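MRNA export factor MEX67 (Candida albicans, PDB 1Q40) probably exports mRNA from the nucleus as a receptor, and here its NTF2-like domain is paired with a second protein chain. Local coordinates at residues Ser51-Leu56 with Leu205-Thr210; Pro108-Asp113 with Gly140-Val145; Thr186-Pro191 with Ile198-Thr203. All blocks are in the same frame, centred on the assembly; numbering follows the deposited sequence.

In the fold
All three contacts feed one curved sheet. Contacts 1 and 3 share strand 198-208 but lie on opposite sides of the chain's centre, their centres about 24 Å apart. Contact 3 is a buried hairpin with regular backbone bonding, interrupted by one bulge, and has apolar side chains at its heart. Contact 2, also buried, adds the short strand 109-111 to strand 134-146 and mixes aromatic and CH-pi packing on its inner face with one long ion pair on the more exposed one. Contact 1 is more open: a loop lies along the end of strand 198-208, held by CH-pi contacts, one direct hydrogen bond and waters. It touches contact 2 through Y209 on S141 and I206 on F142. The other protein chain reaches contacts 1 and 3.

Contact 1 of 3, residues Ser51-Leu56 with Leu205-Thr210; sequences SSHPHL and LIRPYT
R207 passes its aliphatic chain over the imidazole of H53, and this is the tight end of the contact. CD stands above the centre of one ring face, 3.5 Å from the H53 ring centroid and 10° off its normal, a clear CH-pi contact. The chain is extended from CG to NE, which carries the guanidinium beyond the ring to a salt bridge with D184. H53 ND1 bonds to D50, and its NE2 to a polar side chain of the other protein, so the ring is fixed at both nitrogens. One step along, P208 CB lies over a face of the H55 ring, 3.7 Å from its centroid. That ring is steadied within its own loop: ND1 donates in the ring plane to H53 O at 3.0 Å. A water ties R207 NH2, which donates to it at 2.9 Å, to the carbonyl oxygens of P54 and P208.

Toward L56 the packing thins. L56 N still donates to T210 OG1 at 3.1 Å, with T210 OG1 also bonded to D212 O, but the leucine side chain is exposed. A second water bridges L56 O and, weakly, Y209 O. Here the loop leaving strand 44-49 runs on beside the end of strand 198-208 in the same direction, without strand pairing, at the edge of an NTF2-like sheet.

Contact 2 of 3, residues Pro108-Asp113 with Gly140-Val145; sequences PKTRHD and GSFDEV
A short antiparallel beta pairing sets T110 and R111 against E144 and D143, joining strand 109-111 to the long strand 134-146 of the NTF2-like sheet. R111 and D143 form the hydrogen-bonded pair: R111 N donates to D143 O at 3.0 Å, and D143 N returns a bond to R111 O at 3.1 Å. V145 N continues the pattern by donating to K109 O at 2.9 Å. T110 and E144 are the non-hydrogen-bonded pair, where T110 CA approaches D143 O in a CA-H...O contact.

On the face carrying T110 and E144, the F142 ring is the centrepiece. T110 CG2 stands over one ring face, displaced toward the rim and 3.6 Å from F142 CD1. H112 packs through the root of the same residue: F142 CB lies above the centre of the imidazole, 3.7 Å from the H112 centroid. The two rings themselves are inclined at 47°, neither stacked nor edge-to-face. With CG beside its backbone N (chi1 -64°), H112 lays its ring against F142 CB; the rings of W28 and F183 also meet it, both at steep angles. P108 lies alongside E144, whose carboxylate is taken by Y73, K181 and S179 N.

The face of R111 and D143 is more polar and more exposed. A bend at chi2 (108°) brings R111 CD to 3.4 Å from D143 OD2, and a second at chi3 turns the guanidinium, yet the ion pair from R111 NH1 to D143 OD2 is long at 3.9 Å. V145 crosses R111 at about a right angle, its CG1 against R111 CG. At the far end, a water links D113 N to S141 O.

D29 binds both T110 OG1 and H112 N, so the pairing is fastened to helix 14-29, the helix that packs on the curved sheet as is usual in NTF2-like folds.

Contact 3 of 3, residues Thr186-Pro191 with Ile198-Thr203; sequences TFVVIP and IVASDT
F187 and V199 meet at the apolar centre, V199 CG1 coming to the edge of the phenyl ring, 4.0 Å from F187 CD1. On the other sheet face I190 CG1 rests against I198 CB at 3.8 Å, and V188 CG2 against S201 CB. Regular antiparallel backbone bonds hold both ends, as where I190 N donates to I198 O at 2.9 Å. Between them a beta bulge shifts the register: V188 N donates to S201 O, whereas V188 O accepts from A200 N. S201 N is left buried without a partner in the model.

Outward, polarity rises. D202, whose chi1 of -175° turns CG away from its own N, lies alongside F187, OD2 being 3.6 Å from F187 CE1 and the carboxylate plane turned 42° from the ring; Y39 and R185 hold that oxygen. A water joins T186 O to S201 OG, 2.7 Å from the latter, and weakly to T203 OG1. The T186, S201 and T203 hydroxyls also bond to polar side chains of the other protein chain, which packs on this face and V188. F187 and V199 lie under helix 14-29, with Y24 and F20 edge-to-face to the F187 ring, while strands 134-146 and 44-49 flank the hairpin.

Contact 1 of 3, residues Ser51-Leu56 with Leu205-Thr210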
loop_
_atom_site.group_PDB
_atom_site.type_symbol
_atom_site.label_atom_id
_atom_site.label_comp_id
_atom_site.label_asym_id
_atom_site.label_seq_id
_atom_site.Cartn_x
_atom_site.Cartn_y
_atom_site.Cartn_z
ATOM N N SER B 51 1.864 9.243 8.280
ATOM C CA SER B 51 1.182 10.326 8.970
ATOM C C SER B 51 0.611 11.373 8.015
ATOM O O SER B 51 -0.214 12.188 8.415
ATOM C CB SER B 51 2.119 10.978 9.995
ATOM O OG SER B 51 3.210 11.641 9.374
ATOM N N SER B 52 1.058 11.358 6.763
ATOM C CA SER B 52 0.601 12.316 5.773
ATOM C C SER B 52 -0.598 11.838 4.951
ATOM O O SER B 52 -1.042 12.545 4.042
ATOM C CB SER B 52 1.743 12.649 4.818
ATOM O OG SER B 52 1.403 13.817 4.079
ATOM N N HIS B 53 -1.102 10.642 5.231
ATOM C CA HIS B 53 -2.078 10.025 4.336
ATOM C C HIS B 53 -3.377 10.810 4.348
ATOM O O HIS B 53 -3.845 11.182 5.411
ATOM C CB HIS B 53 -2.392 8.592 4.733
ATOM C CG HIS B 53 -2.881 7.755 3.596
ATOM N ND1 HIS B 53 -2.035 6.984 2.833
ATOM C CD2 HIS B 53 -4.124 7.566 3.091
ATOM C CE1 HIS B 53 -2.737 6.346 1.914
ATOM N NE2 HIS B 53 -4.009 6.678 2.050
ATOM N N PRO B 54 -3.956 11.056 3.174
ATOM C CA PRO B 54 -5.256 11.742 3.093
ATOM C C PRO B 54 -6.352 11.068 3.912
ATOM O O PRO B 54 -6.366 9.855 4.104
ATOM C CB PRO B 54 -5.578 11.700 1.596
ATOM C CG PRO B 54 -4.213 11.720 0.955
ATOM C CD PRO B 54 -3.395 10.790 1.834
ATOM N N HIS B 55 -7.255 11.888 4.424
ATOM C CA HIS B 55 -8.401 11.406 5.183
ATOM C C HIS B 55 -9.429 12.534 5.309
ATOM O O HIS B 55 -9.116 13.705 5.058
ATOM C CB HIS B 55 -7.968 10.924 6.576
ATOM C CG HIS B 55 -7.302 11.981 7.403
ATOM N ND1 HIS B 55 -5.998 12.388 7.190
ATOM C CD2 HIS B 55 -7.766 12.726 8.436
ATOM C CE1 HIS B 55 -5.688 13.332 8.065
ATOM N NE2 HIS B 55 -6.743 13.557 8.828
ATOM N N LEU B 56 -10.647 12.183 5.711
ATOM C CA LEU B 56 -11.678 13.191 5.941
ATOM C C LEU B 56 -11.382 13.895 7.262
ATOM O O LEU B 56 -11.277 13.248 8.309
ATOM C CB LEU B 56 -13.072 12.553 5.981
ATOM C CG LEU B 56 -14.239 13.510 6.280
ATOM C CD1 LEU B 56 -14.532 14.405 5.086
ATOM C CD2 LEU B 56 -15.476 12.734 6.670
ATOM N N LEU B 205 0.439 -1.184 7.400
ATOM C CA LEU B 205 0.541 0.254 7.238
ATOM C C LEU B 205 -0.518 0.931 8.107
ATOM O O LEU B 205 -1.699 0.601 8.016
ATOM C CB LEU B 205 0.358 0.652 5.773
ATOM C CG LEU B 205 0.666 2.135 5.459
ATOM C CD1 LEU B 205 1.268 2.273 4.092
ATOM C CD2 LEU B 205 -0.581 3.023 5.531
ATOM N N ILE B 206 -0.075 1.882 8.929
ATOM C CA ILE B 206 -0.918 2.619 9.876
ATOM C C ILE B 206 -1.002 4.077 9.428
ATOM O O ILE B 206 0.019 4.694 9.120
ATOM C CB ILE B 206 -0.295 2.535 11.288
ATOM C CG1 ILE B 206 -0.178 1.069 11.747
ATOM C CG2 ILE B 206 -1.098 3.359 12.299
ATOM C CD1 ILE B 206 -1.525 0.357 11.951
ATOM N N ARG B 207 -2.221 4.612 9.386
ATOM C CA ARG B 207 -2.503 5.953 8.884
ATOM C C ARG B 207 -3.723 6.579 9.605
ATOM O O ARG B 207 -4.444 5.891 10.358
ATOM C CB ARG B 207 -2.688 5.927 7.354
ATOM C CG ARG B 207 -3.696 4.903 6.845
ATOM C CD ARG B 207 -3.788 4.809 5.334
ATOM N NE ARG B 207 -4.688 3.745 4.900
ATOM C CZ ARG B 207 -5.993 3.898 4.686
ATOM N NH1 ARG B 207 -6.716 2.859 4.290
ATOM N NH2 ARG B 207 -6.586 5.074 4.877
ATOM N N PRO B 208 -3.926 7.888 9.439
ATOM C CA PRO B 208 -5.043 8.554 10.116
ATOM C C PRO B 208 -6.387 7.919 9.743
ATOM O O PRO B 208 -6.602 7.494 8.602
ATOM C CB PRO B 208 -4.946 9.998 9.625
ATOM C CG PRO B 208 -3.495 10.168 9.253
ATOM C CD PRO B 208 -3.118 8.843 8.655
ATOM N N TYR B 209 -7.259 7.813 10.730
ATOM C CA TYR B 209 -8.603 7.302 10.524
ATOM C C TYR B 209 -9.354 8.176 9.539
ATOM O O TYR B 209 -9.293 9.414 9.615
ATOM C CB TYR B 209 -9.359 7.290 11.844
ATOM C CG TYR B 209 -10.813 6.920 11.706
ATOM C CD1 TYR B 209 -11.191 5.699 11.154
ATOM C CD2 TYR B 209 -11.815 7.801 12.115
ATOM C CE1 TYR B 209 -12.533 5.355 11.028
ATOM C CE2 TYR B 209 -13.163 7.467 11.996
ATOM C CZ TYR B 209 -13.512 6.243 11.449
ATOM O OH TYR B 209 -14.839 5.900 11.332
ATOM N N THR B 210 -10.032 7.524 8.598
ATOM C CA THR B 210 -10.928 8.203 7.697
ATOM C C THR B 210 -12.286 7.520 7.761
ATOM O O THR B 210 -12.411 6.328 7.476
ATOM C CB THR B 210 -10.365 8.274 6.256
ATOM O OG1 THR B 210 -11.212 9.117 5.471
ATOM C CG2 THR B 210 -10.376 6.912 5.537
HETATM O O HOH W 1 -5.731 7.599 5.977
HETATM O O HOH W 2 -12.245 11.040 9.386
#

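Contact 2 of 3, residues Pro108-Asp113 with Gly140-Val145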
loop_
_atom_site.group_PDB
_atom_site.type_symbol
_atom_site.label_atom_id
_atom_site.label_comp_id
_atom_site.label_asym_id
_atom_site.label_seq_id
_atom_site.Cartn_x
_atom_site.Cartn_y
_atom_site.Cartn_z
ATOM N N PRO B 108 -0.643 -1.311 19.911
ATOM C CA PRO B 108 -1.853 -1.181 20.739
ATOM C C PRO B 108 -2.874 -2.301 20.471
ATOM O O PRO B 108 -2.994 -2.808 19.345
ATOM C CB PRO B 108 -2.395 0.195 20.350
ATOM C CG PRO B 108 -1.164 0.979 19.945
ATOM C CD PRO B 108 -0.277 -0.034 19.265
ATOM N N LYS B 109 -3.573 -2.695 21.527
ATOM C CA LYS B 109 -4.621 -3.708 21.453
ATOM C C LYS B 109 -5.832 -3.126 20.747
ATOM O O LYS B 109 -6.147 -1.955 20.921
ATOM C CB LYS B 109 -4.970 -4.201 22.859
ATOM C CG LYS B 109 -3.726 -4.759 23.594
ATOM C CD LYS B 109 -4.059 -5.469 24.885
ATOM C CE LYS B 109 -2.799 -6.050 25.500
ATOM N NZ LYS B 109 -3.008 -6.440 26.905
ATOM N N THR B 110 -6.508 -3.958 19.958
ATOM C CA THR B 110 -7.481 -3.490 18.977
ATOM C C THR B 110 -8.811 -4.226 19.020
ATOM O O THR B 110 -8.941 -5.315 19.585
ATOM C CB THR B 110 -6.911 -3.688 17.556
ATOM O OG1 THR B 110 -6.428 -5.037 17.411
ATOM C CG2 THR B 110 -5.679 -2.790 17.315
ATOM N N ARG B 111 -9.791 -3.621 18.366
ATOM C CA ARG B 111 -10.968 -4.340 17.914
ATOM C C ARG B 111 -11.305 -3.913 16.482
ATOM O O ARG B 111 -11.502 -2.732 16.203
ATOM C CB ARG B 111 -12.143 -4.168 18.875
ATOM C CG ARG B 111 -12.483 -2.761 19.231
ATOM C CD ARG B 111 -13.769 -2.274 18.588
ATOM N NE ARG B 111 -14.956 -2.862 19.203
ATOM C CZ ARG B 111 -16.190 -2.704 18.733
ATOM N NH1 ARG B 111 -16.407 -1.976 17.639
ATOM N NH2 ARG B 111 -17.216 -3.275 19.358
ATOM N N HIS B 112 -11.270 -4.890 15.579
ATOM C CA HIS B 112 -11.700 -4.748 14.197
ATOM C C HIS B 112 -13.116 -5.305 14.131
ATOM O O HIS B 112 -13.339 -6.472 14.439
ATOM C CB HIS B 112 -10.808 -5.565 13.265
ATOM C CG HIS B 112 -9.374 -5.123 13.230
ATOM N ND1 HIS B 112 -8.513 -5.291 14.294
ATOM C CD2 HIS B 112 -8.646 -4.552 12.244
ATOM C CE1 HIS B 112 -7.318 -4.826 13.967
ATOM N NE2 HIS B 112 -7.371 -4.376 12.725
ATOM N N ASP B 113 -14.067 -4.482 13.718
ATOM C CA ASP B 113 -15.489 -4.835 13.784
ATOM C C ASP B 113 -15.933 -5.512 12.480
ATOM O O ASP B 113 -16.869 -5.065 11.820
ATOM C CB ASP B 113 -16.281 -3.555 14.085
ATOM C CG ASP B 113 -17.724 -3.815 14.461
ATOM O OD1 ASP B 113 -18.015 -4.818 15.161
ATOM O OD2 ASP B 113 -18.640 -3.041 14.091
ATOM N N GLY B 140 -8.964 -1.048 5.901
ATOM C CA GLY B 140 -10.048 -0.705 6.802
ATOM C C GLY B 140 -9.652 0.197 7.948
ATOM O O GLY B 140 -8.759 1.037 7.811
ATOM N N SER B 141 -10.330 0.014 9.077
ATOM C CA SER B 141 -10.039 0.754 10.306
ATOM C C SER B 141 -10.207 -0.112 11.558
ATOM O O SER B 141 -10.765 -1.205 11.500
ATOM C CB SER B 141 -10.939 1.994 10.398
ATOM O OG SER B 141 -12.318 1.620 10.399
ATOM N N PHE B 142 -9.679 0.368 12.679
ATOM C CA PHE B 142 -9.862 -0.293 13.972
ATOM C C PHE B 142 -9.972 0.714 15.113
ATOM O O PHE B 142 -9.623 1.890 14.960
ATOM C CB PHE B 142 -8.750 -1.326 14.257
ATOM C CG PHE B 142 -7.337 -0.761 14.243
ATOM C CD1 PHE B 142 -6.847 -0.009 15.309
ATOM C CD2 PHE B 142 -6.498 -1.005 13.178
ATOM C CE1 PHE B 142 -5.540 0.511 15.291
ATOM C CE2 PHE B 142 -5.190 -0.488 13.155
ATOM C CZ PHE B 142 -4.720 0.257 14.211
ATOM N N ASP B 143 -10.500 0.246 16.242
ATOM C CA ASP B 143 -10.465 0.975 17.498
ATOM C C ASP B 143 -9.288 0.466 18.308
ATOM O O ASP B 143 -8.959 -0.714 18.256
ATOM C CB ASP B 143 -11.741 0.732 18.296
ATOM C CG ASP B 143 -12.947 1.335 17.644
ATOM O OD1 ASP B 143 -13.187 2.539 17.874
ATOM O OD2 ASP B 143 -13.706 0.694 16.880
ATOM N N GLU B 144 -8.643 1.357 19.043
ATOM C CA GLU B 144 -7.639 0.951 20.010
ATOM C C GLU B 144 -8.336 0.870 21.351
ATOM O O GLU B 144 -8.936 1.843 21.786
ATOM C CB GLU B 144 -6.492 1.950 20.048
ATOM C CG GLU B 144 -5.685 1.965 18.764
ATOM C CD GLU B 144 -4.642 3.071 18.732
ATOM O OE1 GLU B 144 -4.639 3.914 19.650
ATOM O OE2 GLU B 144 -3.834 3.111 17.774
ATOM N N VAL B 145 -8.275 -0.297 21.989
ATOM C CA VAL B 145 -8.975 -0.544 23.255
ATOM C C VAL B 145 -8.061 -0.538 24.486
ATOM O O VAL B 145 -8.536 -0.432 25.611
ATOM C CB VAL B 145 -9.772 -1.865 23.211
ATOM C CG1 VAL B 145 -10.849 -1.802 22.132
ATOM C CG2 VAL B 145 -8.864 -3.069 22.977
HETATM O O HOH W 3 -13.136 -1.728 12.855
#

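Contact 3 of 3, residues Thr186-Pro191 with Ile198-Thr203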
loop_
_atom_site.group_PDB
_atom_site.type_symbol
_atom_site.label_atom_id
_atom_site.label_comp_id
_atom_site.label_asym_id
_atom_site.label_seq_id
_atom_site.Cartn_x
_atom_site.Cartn_y
_atom_site.Cartn_z
ATOM N N THR B 186 -0.935 -6.467 4.187
ATOM C CA THR B 186 -0.658 -7.408 3.103
ATOM C C THR B 186 0.037 -8.653 3.642
ATOM O O THR B 186 1.060 -8.559 4.314
ATOM C CB THR B 186 0.232 -6.729 2.039
ATOM O OG1 THR B 186 -0.489 -5.662 1.428
ATOM C CG2 THR B 186 0.544 -7.668 0.870
ATOM N N PHE B 187 -0.537 -9.813 3.336
ATOM C CA PHE B 187 0.014 -11.112 3.681
ATOM C C PHE B 187 0.414 -11.851 2.388
ATOM O O PHE B 187 -0.343 -11.856 1.423
ATOM C CB PHE B 187 -1.038 -11.967 4.398
ATOM C CG PHE B 187 -1.599 -11.357 5.661
ATOM C CD1 PHE B 187 -1.032 -11.642 6.893
ATOM C CD2 PHE B 187 -2.728 -10.550 5.619
ATOM C CE1 PHE B 187 -1.560 -11.113 8.066
ATOM C CE2 PHE B 187 -3.269 -10.009 6.783
ATOM C CZ PHE B 187 -2.685 -10.300 8.011
ATOM N N VAL B 188 1.591 -12.468 2.366
ATOM C CA VAL B 188 1.887 -13.517 1.391
ATOM C C VAL B 188 1.755 -14.835 2.147
ATOM O O VAL B 188 2.503 -15.082 3.089
ATOM C CB VAL B 188 3.305 -13.391 0.802
ATOM C CG1 VAL B 188 3.586 -14.524 -0.186
ATOM C CG2 VAL B 188 3.483 -12.048 0.130
ATOM N N VAL B 189 0.787 -15.659 1.755
ATOM C CA VAL B 189 0.509 -16.930 2.424
ATOM C C VAL B 189 0.904 -18.099 1.510
ATOM O O VAL B 189 0.554 -18.113 0.332
ATOM C CB VAL B 189 -0.983 -17.041 2.811
ATOM C CG1 VAL B 189 -1.226 -18.256 3.710
ATOM C CG2 VAL B 189 -1.459 -15.755 3.497
ATOM N N ILE B 190 1.631 -19.069 2.062
ATOM C CA ILE B 190 2.131 -20.217 1.300
ATOM C C ILE B 190 1.710 -21.559 1.939
ATOM O O ILE B 190 1.310 -21.591 3.099
ATOM C CB ILE B 190 3.676 -20.123 1.143
ATOM C CG1 ILE B 190 4.382 -20.173 2.502
ATOM C CG2 ILE B 190 4.061 -18.844 0.405
ATOM C CD1 ILE B 190 5.902 -20.246 2.412
ATOM N N PRO B 191 1.763 -22.658 1.180
ATOM C CA PRO B 191 1.479 -23.995 1.734
ATOM C C PRO B 191 2.425 -24.437 2.865
ATOM O O PRO B 191 1.952 -24.913 3.898
ATOM C CB PRO B 191 1.629 -24.921 0.518
ATOM C CG PRO B 191 1.457 -24.043 -0.661
ATOM C CD PRO B 191 2.047 -22.721 -0.266
ATOM N N ILE B 198 1.363 -20.863 6.012
ATOM C CA ILE B 198 2.494 -20.116 6.550
ATOM C C ILE B 198 2.496 -18.699 5.970
ATOM O O ILE B 198 2.500 -18.523 4.754
ATOM C CB ILE B 198 3.818 -20.837 6.199
ATOM C CG1 ILE B 198 3.876 -22.224 6.859
ATOM C CG2 ILE B 198 5.030 -19.991 6.582
ATOM C CD1 ILE B 198 3.747 -22.220 8.381
ATOM N N VAL B 199 2.478 -17.695 6.843
ATOM C CA VAL B 199 2.676 -16.309 6.430
ATOM C C VAL B 199 4.167 -16.074 6.198
ATOM O O VAL B 199 4.961 -16.044 7.142
ATOM C CB VAL B 199 2.121 -15.306 7.478
ATOM C CG1 VAL B 199 2.334 -13.864 7.025
ATOM C CG2 VAL B 199 0.633 -15.564 7.739
ATOM N N ALA B 200 4.537 -15.939 4.926
ATOM C CA ALA B 200 5.909 -15.659 4.516
ATOM C C ALA B 200 6.293 -14.198 4.745
ATOM O O ALA B 200 7.431 -13.904 5.093
ATOM C CB ALA B 200 6.098 -16.005 3.049
ATOM N N SER B 201 5.342 -13.305 4.493
ATOM C CA SER B 201 5.544 -11.853 4.556
ATOM C C SER B 201 4.268 -11.195 5.058
ATOM O O SER B 201 3.171 -11.616 4.711
ATOM C CB SER B 201 5.917 -11.288 3.175
ATOM O OG SER B 201 5.886 -9.862 3.169
ATOM N N ASP B 202 4.426 -10.141 5.853
ATOM C CA ASP B 202 3.323 -9.475 6.529
ATOM C C ASP B 202 3.729 -8.010 6.717
ATOM O O ASP B 202 4.665 -7.734 7.468
ATOM C CB ASP B 202 3.114 -10.170 7.864
ATOM C CG ASP B 202 1.919 -9.666 8.640
ATOM O OD1 ASP B 202 1.325 -8.623 8.294
ATOM O OD2 ASP B 202 1.518 -10.270 9.660
ATOM N N THR B 203 3.056 -7.089 6.012
ATOM C CA THR B 203 3.324 -5.652 6.129
ATOM C C THR B 203 2.058 -4.916 6.553
ATOM O O THR B 203 1.020 -5.043 5.905
ATOM C CB THR B 203 3.875 -5.042 4.802
ATOM O OG1 THR B 203 3.066 -5.420 3.674
ATOM C CG2 THR B 203 5.214 -5.618 4.462
HETATM O O HOH W 4 3.614 -8.588 2.672
#